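Local coordinates for protein DNA double-strand break repair nuclease NurA (PDB 2YGK) that helps repair DNA double-strand breaks as a manganese-dependent nuclease that probably acts with HerA to promote resection of the 5' strand at DNA ends, at residues I57-S61 / M112-E116; G75-V79 / K304-V309; T88-D92 / S118-D123. All blocks are in the same frame, centred on the assembly; numbering follows the deposited sequence.

Interaction 1. Residues I57-S61 / M112-E116. With MN (manganese (II) ion), chain C.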
loop_
_atom_site.group_PDB
_atom_site.type_symbol
_atom_site.label_atom_id
_atom_site.label_comp_id
_atom_site.label_asym_id
_atom_site.label_seq_id
_atom_site.Cartn_x
_atom_site.Cartn_y
_atom_site.Cartn_z
ATOM N N ILE A 57 15.258 17.408 -6.718
ATOM C CA ILE A 57 15.094 16.817 -5.440
ATOM C C ILE A 57 14.178 15.635 -5.599
ATOM O O ILE A 57 13.094 15.776 -6.203
ATOM C CB ILE A 57 14.458 17.787 -4.414
ATOM C CG1 ILE A 57 15.391 18.991 -4.112
ATOM C CG2 ILE A 57 14.150 17.054 -3.076
ATOM C CD1 ILE A 57 14.950 20.292 -4.764
ATOM N N ASP A 58 14.610 14.483 -5.050
ATOM C CA ASP A 58 13.722 13.354 -4.824
ATOM C C ASP A 58 13.955 12.694 -3.485
ATOM O O ASP A 58 14.995 12.957 -2.806
ATOM C CB ASP A 58 13.891 12.301 -5.922
ATOM C CG ASP A 58 12.615 11.500 -6.153
ATOM O OD1 ASP A 58 11.737 11.461 -5.296
ATOM O OD2 ASP A 58 12.442 10.961 -7.253
ATOM N N GLY A 59 13.056 11.766 -3.137
ATOM C CA GLY A 59 13.141 11.091 -1.850
ATOM C C GLY A 59 12.800 9.626 -1.881
ATOM O O GLY A 59 12.147 9.142 -2.828
ATOM N N GLY A 60 13.253 8.926 -0.837
ATOM C CA GLY A 60 13.082 7.481 -0.704
ATOM C C GLY A 60 12.778 7.169 0.733
ATOM O O GLY A 60 13.189 7.922 1.616
ATOM N N SER A 61 12.078 6.057 0.965
ATOM C CA SER A 61 11.636 5.689 2.290
ATOM C C SER A 61 11.139 4.256 2.358
ATOM O O SER A 61 10.804 3.677 1.354
ATOM C CB SER A 61 10.447 6.551 2.721
ATOM O OG SER A 61 9.268 5.958 2.189
HETATM N N MSE A 112 9.228 11.809 4.690
HETATM C CA MSE A 112 10.093 11.856 3.521
HETATM C C MSE A 112 9.811 13.134 2.718
HETATM O O MSE A 112 10.732 13.853 2.375
HETATM C CB MSE A 112 9.915 10.596 2.681
HETATM C CG MSE A 112 10.754 10.543 1.392
HETATM SE SE MSE A 112 10.021 9.207 0.121
HETATM C CE MSE A 112 8.216 9.996 0.058
ATOM N N GLU A 113 8.540 13.430 2.455
ATOM C CA GLU A 113 8.171 14.619 1.711
ATOM C C GLU A 113 8.711 15.901 2.400
ATOM O O GLU A 113 9.305 16.761 1.763
ATOM C CB GLU A 113 6.648 14.614 1.459
ATOM C CG GLU A 113 6.244 13.823 0.089
ATOM C CD GLU A 113 5.124 12.706 0.221
ATOM O OE1 GLU A 113 4.369 12.701 1.233
ATOM O OE2 GLU A 113 5.001 11.847 -0.713
ATOM N N ALA A 114 8.586 15.975 3.718
ATOM C CA ALA A 114 9.205 17.029 4.502
ATOM C C ALA A 114 10.679 17.282 4.160
ATOM O O ALA A 114 11.077 18.438 4.013
ATOM C CB ALA A 114 9.060 16.722 5.962
ATOM N N LEU A 115 11.485 16.237 4.019
ATOM C CA LEU A 115 12.920 16.406 3.795
ATOM C C LEU A 115 13.193 16.890 2.377
ATOM O O LEU A 115 14.094 17.723 2.151
ATOM C CB LEU A 115 13.689 15.114 4.050
ATOM C CG LEU A 115 13.710 14.599 5.496
ATOM C CD1 LEU A 115 14.431 13.242 5.538
ATOM C CD2 LEU A 115 14.359 15.574 6.449
ATOM N N GLU A 116 12.431 16.366 1.416
ATOM C CA GLU A 116 12.503 16.847 0.046
ATOM C C GLU A 116 12.247 18.342 0.038
ATOM O O GLU A 116 13.095 19.122 -0.382
ATOM C CB GLU A 116 11.465 16.160 -0.850
ATOM C CG GLU A 116 11.799 14.755 -1.182
ATOM C CD GLU A 116 10.688 13.983 -1.887
ATOM O OE1 GLU A 116 10.230 14.378 -2.947
ATOM O OE2 GLU A 116 10.295 12.931 -1.392
HETATM MN MN MN C . 9.563 10.453 -5.152
#
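Glu116 sets out from helix 112-116 with CG anti to its carbonyl carbon (chi1 -74°) and runs on extended, laying its carboxylate against the backbone of strand 57-61; Met112, one turn earlier and present as selenomethionine, has CG anti to its backbone N (179°), which carries SE to the strand as well. OE2 of Glu116 sits 3.4 Å from Gly59 CA, and Met112 SE comes within 3.4 Å of Gly60 N. A side chain on Gly59 would point at the helix, into room already taken by Glu116 OE2 and Met112 CG. At one end CG2 of Ile57 packs on Glu116 CA at 3.5 Å; at the other, Ser61 CB lies 3.7 Å from Met112 SE. Asp58 directs its CB away from the helix, yet OD1 swings back to lie 4.0 Å from Glu116 OE1, the carboxylate planes 58° apart. That OD1 binds manganese at 2.4 Å together with Asp133 on the adjacent parallel strand, while Glu116 OE1 has its salt bridge to Lys139. A helix packed nearly antiparallel against an inner strand that carries a metal-binding aspartate is consistent with the RNase H-like nuclease fold of the NurA family.

Interaction 2. Residues G75-V79 / K304-V309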
loop_
_atom_site.group_PDB
_atom_site.type_symbol
_atom_site.label_atom_id
_atom_site.label_comp_id
_atom_site.label_asym_id
_atom_site.label_seq_id
_atom_site.Cartn_x
_atom_site.Cartn_y
_atom_site.Cartn_z
ATOM N N GLY A 75 15.069 9.307 3.317
ATOM C CA GLY A 75 16.201 10.027 2.794
ATOM C C GLY A 75 15.811 10.892 1.599
ATOM O O GLY A 75 14.978 10.524 0.790
ATOM N N ALA A 76 16.422 12.053 1.490
ATOM C CA ALA A 76 16.197 12.888 0.338
ATOM C C ALA A 76 17.543 13.443 -0.109
ATOM O O ALA A 76 18.481 13.565 0.690
ATOM C CB ALA A 76 15.182 14.002 0.650
ATOM N N GLU A 77 17.628 13.747 -1.390
ATOM C CA GLU A 77 18.825 14.283 -1.973
ATOM C C GLU A 77 18.499 15.402 -2.949
ATOM O O GLU A 77 17.557 15.301 -3.713
ATOM C CB GLU A 77 19.530 13.159 -2.704
ATOM C CG GLU A 77 20.839 13.544 -3.333
ATOM C CD GLU A 77 21.569 12.348 -3.866
ATOM O OE1 GLU A 77 21.313 11.893 -4.944
ATOM O OE2 GLU A 77 22.418 11.792 -3.221
ATOM N N SER A 78 19.281 16.472 -2.902
ATOM C CA SER A 78 19.278 17.487 -3.943
ATOM C C SER A 78 20.457 17.195 -4.886
ATOM O O SER A 78 21.519 16.713 -4.466
ATOM C CB SER A 78 19.365 18.922 -3.367
ATOM O OG SER A 78 20.591 19.125 -2.677
ATOM N N VAL A 79 20.231 17.489 -6.158
ATOM C CA VAL A 79 21.176 17.214 -7.217
ATOM C C VAL A 79 21.212 18.426 -8.152
ATOM O O VAL A 79 20.162 18.852 -8.653
ATOM C CB VAL A 79 20.746 15.957 -8.012
ATOM C CG1 VAL A 79 21.456 15.900 -9.320
ATOM C CG2 VAL A 79 21.017 14.713 -7.221
ATOM N N LYS A 304 18.698 10.700 -11.236
ATOM C CA LYS A 304 19.855 10.468 -10.402
ATOM C C LYS A 304 19.458 10.624 -8.977
ATOM O O LYS A 304 19.780 9.782 -8.148
ATOM C CB LYS A 304 20.995 11.454 -10.701
ATOM C CG LYS A 304 22.233 11.188 -9.842
ATOM C CD LYS A 304 23.182 12.417 -9.832
ATOM C CE LYS A 304 24.311 12.272 -8.768
ATOM N NZ LYS A 304 24.868 10.914 -8.597
ATOM N N ALA A 305 18.770 11.708 -8.683
ATOM C CA ALA A 305 18.292 11.934 -7.330
ATOM C C ALA A 305 17.515 10.710 -6.884
ATOM O O ALA A 305 17.723 10.189 -5.786
ATOM C CB ALA A 305 17.430 13.161 -7.269
ATOM N N HIS A 306 16.653 10.220 -7.766
ATOM C CA HIS A 306 15.767 9.128 -7.421
ATOM C C HIS A 306 16.601 7.892 -7.197
ATOM O O HIS A 306 16.369 7.133 -6.256
ATOM C CB HIS A 306 14.758 8.911 -8.532
ATOM C CG HIS A 306 13.840 7.756 -8.315
ATOM N ND1 HIS A 306 12.967 7.689 -7.252
ATOM C CD2 HIS A 306 13.615 6.645 -9.040
ATOM C CE1 HIS A 306 12.254 6.578 -7.322
ATOM N NE2 HIS A 306 12.623 5.930 -8.405
HETATM N N MSE A 307 17.593 7.660 -8.038
HETATM C CA MSE A 307 18.315 6.404 -7.914
HETATM C C MSE A 307 19.112 6.362 -6.608
HETATM O O MSE A 307 19.300 5.310 -5.986
HETATM C CB MSE A 307 19.220 6.197 -9.109
HETATM C CG MSE A 307 18.482 5.764 -10.346
HETATM SE SE MSE A 307 19.721 5.800 -11.857
HETATM C CE MSE A 307 20.853 4.300 -11.282
ATOM N N ASP A 308 19.590 7.509 -6.181
ATOM C CA ASP A 308 20.455 7.514 -5.019
ATOM C C ASP A 308 19.691 7.289 -3.735
ATOM O O ASP A 308 20.185 6.626 -2.859
ATOM C CB ASP A 308 21.205 8.830 -4.963
ATOM C CG ASP A 308 22.243 8.920 -6.022
ATOM O OD1 ASP A 308 22.619 7.856 -6.528
ATOM O OD2 ASP A 308 22.709 10.029 -6.334
ATOM N N VAL A 309 18.487 7.845 -3.634
ATOM C CA VAL A 309 17.745 7.737 -2.389
ATOM C C VAL A 309 16.999 6.413 -2.244
ATOM O O VAL A 309 16.558 6.088 -1.152
ATOM C CB VAL A 309 16.733 8.909 -2.205
ATOM C CG1 VAL A 309 17.488 10.168 -2.031
ATOM C CG2 VAL A 309 15.744 9.002 -3.359
#
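Glu77, Val309 and Val79 bury the most surface where helix 304-309 packs roughly antiparallel to strand 75-79. Glu77 stands up from the strand with CG anti to its backbone N (chi1 -178°) and the chain extended beyond, which lifts its carboxylate alongside the helix as far as Asp308. There OE1 comes to 2.7 Å from Asp308 OD2, with the two carboxylate planes turned 81° apart. Next to this pair Val309 presses one branch onto the strand: CG1 rests 3.6 Å from Glu77 N and also touches Glu77 CB. Val79 divides its branches at the other end, CG2 against Ala305 CB at 3.9 Å and CG1 against the aliphatic part of Lys304, at CD. The helix is also used from outside, since Val309 packs on Ile2 of the second subunit. Lys304, its chain bent at the last torsion, curls NZ back to the syn lone pair of Asp308 OD2 at 3.3 Å, a salt bridge spanning one turn of the helix. Two acid groups this close, Glu77 being buried, would repel if both were ionised, so one of them probably carries a proton, with the charge of Lys304 likely easing what remains.

Interaction 3. Residues T88-D92 / S118-D123; sequences TLSED and SLALRD
Ser90 reaches from strand 88-92 into the end of helix 118-123 and meets two neighbouring residues there, bonded to one and lying over the face of the other. Its OG donates to the syn lone pair of Asp123 OD2 at 2.7 Å, and the same OG sits 3.1 Å above the Arg122 guanidinium, directly over CZ, so no N-H of the arginine points at it. On the apolar side, Leu119 spans two strand residues with its branches, CD2 against Ser90 CB at 3.8 Å and CD1 against Asp92 CB at 3.9 Å. Leu89 slides past Asp123 in the opposite direction, its CD1 touching Asp123 CB at 3.8 Å.

A second shell fixes the aspartate. Its CG stands anti to the carbonyl carbon (chi1 -54°), which turns the carboxylate from the last turn of the helix toward the sheet, and Asp123 N is tied to Leu119 O at 2.9 Å. OD2 is also hydrogen-bonded by Ser78 OG on the next strand, a hydroxyl that in turn engages Ser90 N; OD1 forms a salt bridge with Lys126. Arg122 NE is a long 3.9 Å from Asp123 OD1, which lies well out of the guanidinium plane, so charge alone acts between them. With an asparagine at Asp123, the salt bridge would probably be lost, leaving Lys126 without its charged mate. Two serine hydroxyls converging on one carboxylate oxygen bind the helix end to two adjacent strands, while the flanking positive charges probably favour the ionised carboxylate.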
loop_
_atom_site.group_PDB
_atom_site.type_symbol
_atom_site.label_atom_id
_atom_site.label_comp_id
_atom_site.label_asym_id
_atom_site.label_seq_id
_atom_site.Cartn_x
_atom_site.Cartn_y
_atom_site.Cartn_z
ATOM N N THR A 88 25.667 15.684 -6.754
ATOM C CA THR A 88 24.834 15.822 -5.542
ATOM C C THR A 88 25.269 17.023 -4.721
ATOM O O THR A 88 26.446 17.314 -4.624
ATOM C CB THR A 88 24.902 14.598 -4.623
ATOM O OG1 THR A 88 26.264 14.253 -4.437
ATOM C CG2 THR A 88 24.210 13.422 -5.229
ATOM N N LEU A 89 24.285 17.705 -4.152
ATOM C CA LEU A 89 24.505 18.885 -3.371
ATOM C C LEU A 89 24.385 18.526 -1.917
ATOM O O LEU A 89 25.353 18.551 -1.210
ATOM C CB LEU A 89 23.472 19.948 -3.728
ATOM C CG LEU A 89 23.843 21.004 -4.760
ATOM C CD1 LEU A 89 22.562 21.666 -5.181
ATOM C CD2 LEU A 89 24.846 22.000 -4.173
ATOM N N SER A 90 23.178 18.178 -1.493
ATOM C CA SER A 90 22.914 17.767 -0.121
ATOM C C SER A 90 22.286 16.382 -0.081
ATOM O O SER A 90 21.666 15.942 -1.050
ATOM C CB SER A 90 21.960 18.751 0.526
ATOM O OG SER A 90 22.458 20.063 0.407
ATOM N N GLU A 91 22.487 15.705 1.042
ATOM C CA GLU A 91 21.777 14.481 1.417
ATOM C C GLU A 91 21.238 14.669 2.833
ATOM O O GLU A 91 21.890 15.231 3.696
ATOM C CB GLU A 91 22.705 13.261 1.409
ATOM C CG GLU A 91 23.370 12.938 0.067
ATOM C CD GLU A 91 24.788 13.503 -0.071
ATOM O OE1 GLU A 91 25.035 14.714 0.214
ATOM O OE2 GLU A 91 25.670 12.715 -0.485
ATOM N N ASP A 92 20.041 14.180 3.065
ATOM C CA ASP A 92 19.334 14.445 4.292
ATOM C C ASP A 92 18.453 13.230 4.505
ATOM O O ASP A 92 17.667 12.885 3.632
ATOM C CB ASP A 92 18.498 15.707 4.124
ATOM C CG ASP A 92 18.157 16.379 5.431
ATOM O OD1 ASP A 92 18.108 15.709 6.493
ATOM O OD2 ASP A 92 17.924 17.607 5.398
ATOM N N SER A 118 12.148 20.531 2.356
ATOM C CA SER A 118 13.139 21.388 3.004
ATOM C C SER A 118 14.472 21.487 2.237
ATOM O O SER A 118 15.146 22.474 2.347
ATOM C CB SER A 118 13.350 21.016 4.469
ATOM O OG SER A 118 14.229 19.937 4.564
ATOM N N LEU A 119 14.848 20.499 1.445
ATOM C CA LEU A 119 16.048 20.636 0.606
ATOM C C LEU A 119 15.771 21.572 -0.576
ATOM O O LEU A 119 16.674 22.237 -1.099
ATOM C CB LEU A 119 16.538 19.274 0.096
ATOM C CG LEU A 119 17.149 18.337 1.139
ATOM C CD1 LEU A 119 17.501 16.976 0.584
ATOM C CD2 LEU A 119 18.390 18.972 1.667
ATOM N N ALA A 120 14.526 21.645 -1.003
ATOM C CA ALA A 120 14.179 22.610 -2.042
ATOM C C ALA A 120 14.441 24.033 -1.516
ATOM O O ALA A 120 14.863 24.924 -2.265
ATOM C CB ALA A 120 12.725 22.434 -2.471
ATOM N N LEU A 121 14.209 24.263 -0.231
ATOM C CA LEU A 121 14.518 25.560 0.342
ATOM C C LEU A 121 15.998 25.685 0.586
ATOM O O LEU A 121 16.570 26.749 0.373
ATOM C CB LEU A 121 13.789 25.787 1.643
ATOM C CG LEU A 121 12.301 26.005 1.468
ATOM C CD1 LEU A 121 11.629 25.728 2.804
ATOM C CD2 LEU A 121 11.963 27.421 0.971
ATOM N N ARG A 122 16.640 24.623 1.031
ATOM C CA ARG A 122 18.070 24.705 1.196
ATOM C C ARG A 122 18.771 25.098 -0.116
ATOM O O ARG A 122 19.422 26.112 -0.168
ATOM C CB ARG A 122 18.647 23.407 1.751
ATOM C CG ARG A 122 20.038 23.576 2.335
ATOM C CD ARG A 122 20.494 22.342 3.090
ATOM N NE ARG A 122 21.939 22.168 2.970
ATOM C CZ ARG A 122 22.621 21.086 3.345
ATOM N NH1 ARG A 122 22.001 20.032 3.885
ATOM N NH2 ARG A 122 23.943 21.058 3.160
ATOM N N ASP A 123 18.627 24.314 -1.171
ATOM C CA ASP A 123 19.524 24.445 -2.314
ATOM C C ASP A 123 18.845 24.982 -3.538
ATOM O O ASP A 123 19.470 25.069 -4.586
ATOM C CB ASP A 123 20.161 23.092 -2.673
ATOM C CG ASP A 123 20.871 22.430 -1.486
ATOM O OD1 ASP A 123 21.686 23.090 -0.793
ATOM O OD2 ASP A 123 20.629 21.233 -1.265
#

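Overall arrangement
After N-terminal helices and the edge strand 39-41, the chain lays down strands 54-65, 70-82 and 85-98 as an antiparallel meander, each carrying the first half of one contact. Helix 104-123 then packs back against the sheet: its middle closes interaction 1 on the first strand, its last turns interaction 3 on the third. These two cross, 88-92 preceding 112-116 and 118-123 following it. Interaction 2 stays open for over two hundred residues until helix 300-309 comes back to the middle strand; it crosses interaction 1 and encloses interaction 3. Backbone pairing joins the three strands, and both helices pack on that sheet; interaction 1 holds a manganese ligand, while interaction 3 lies farther off.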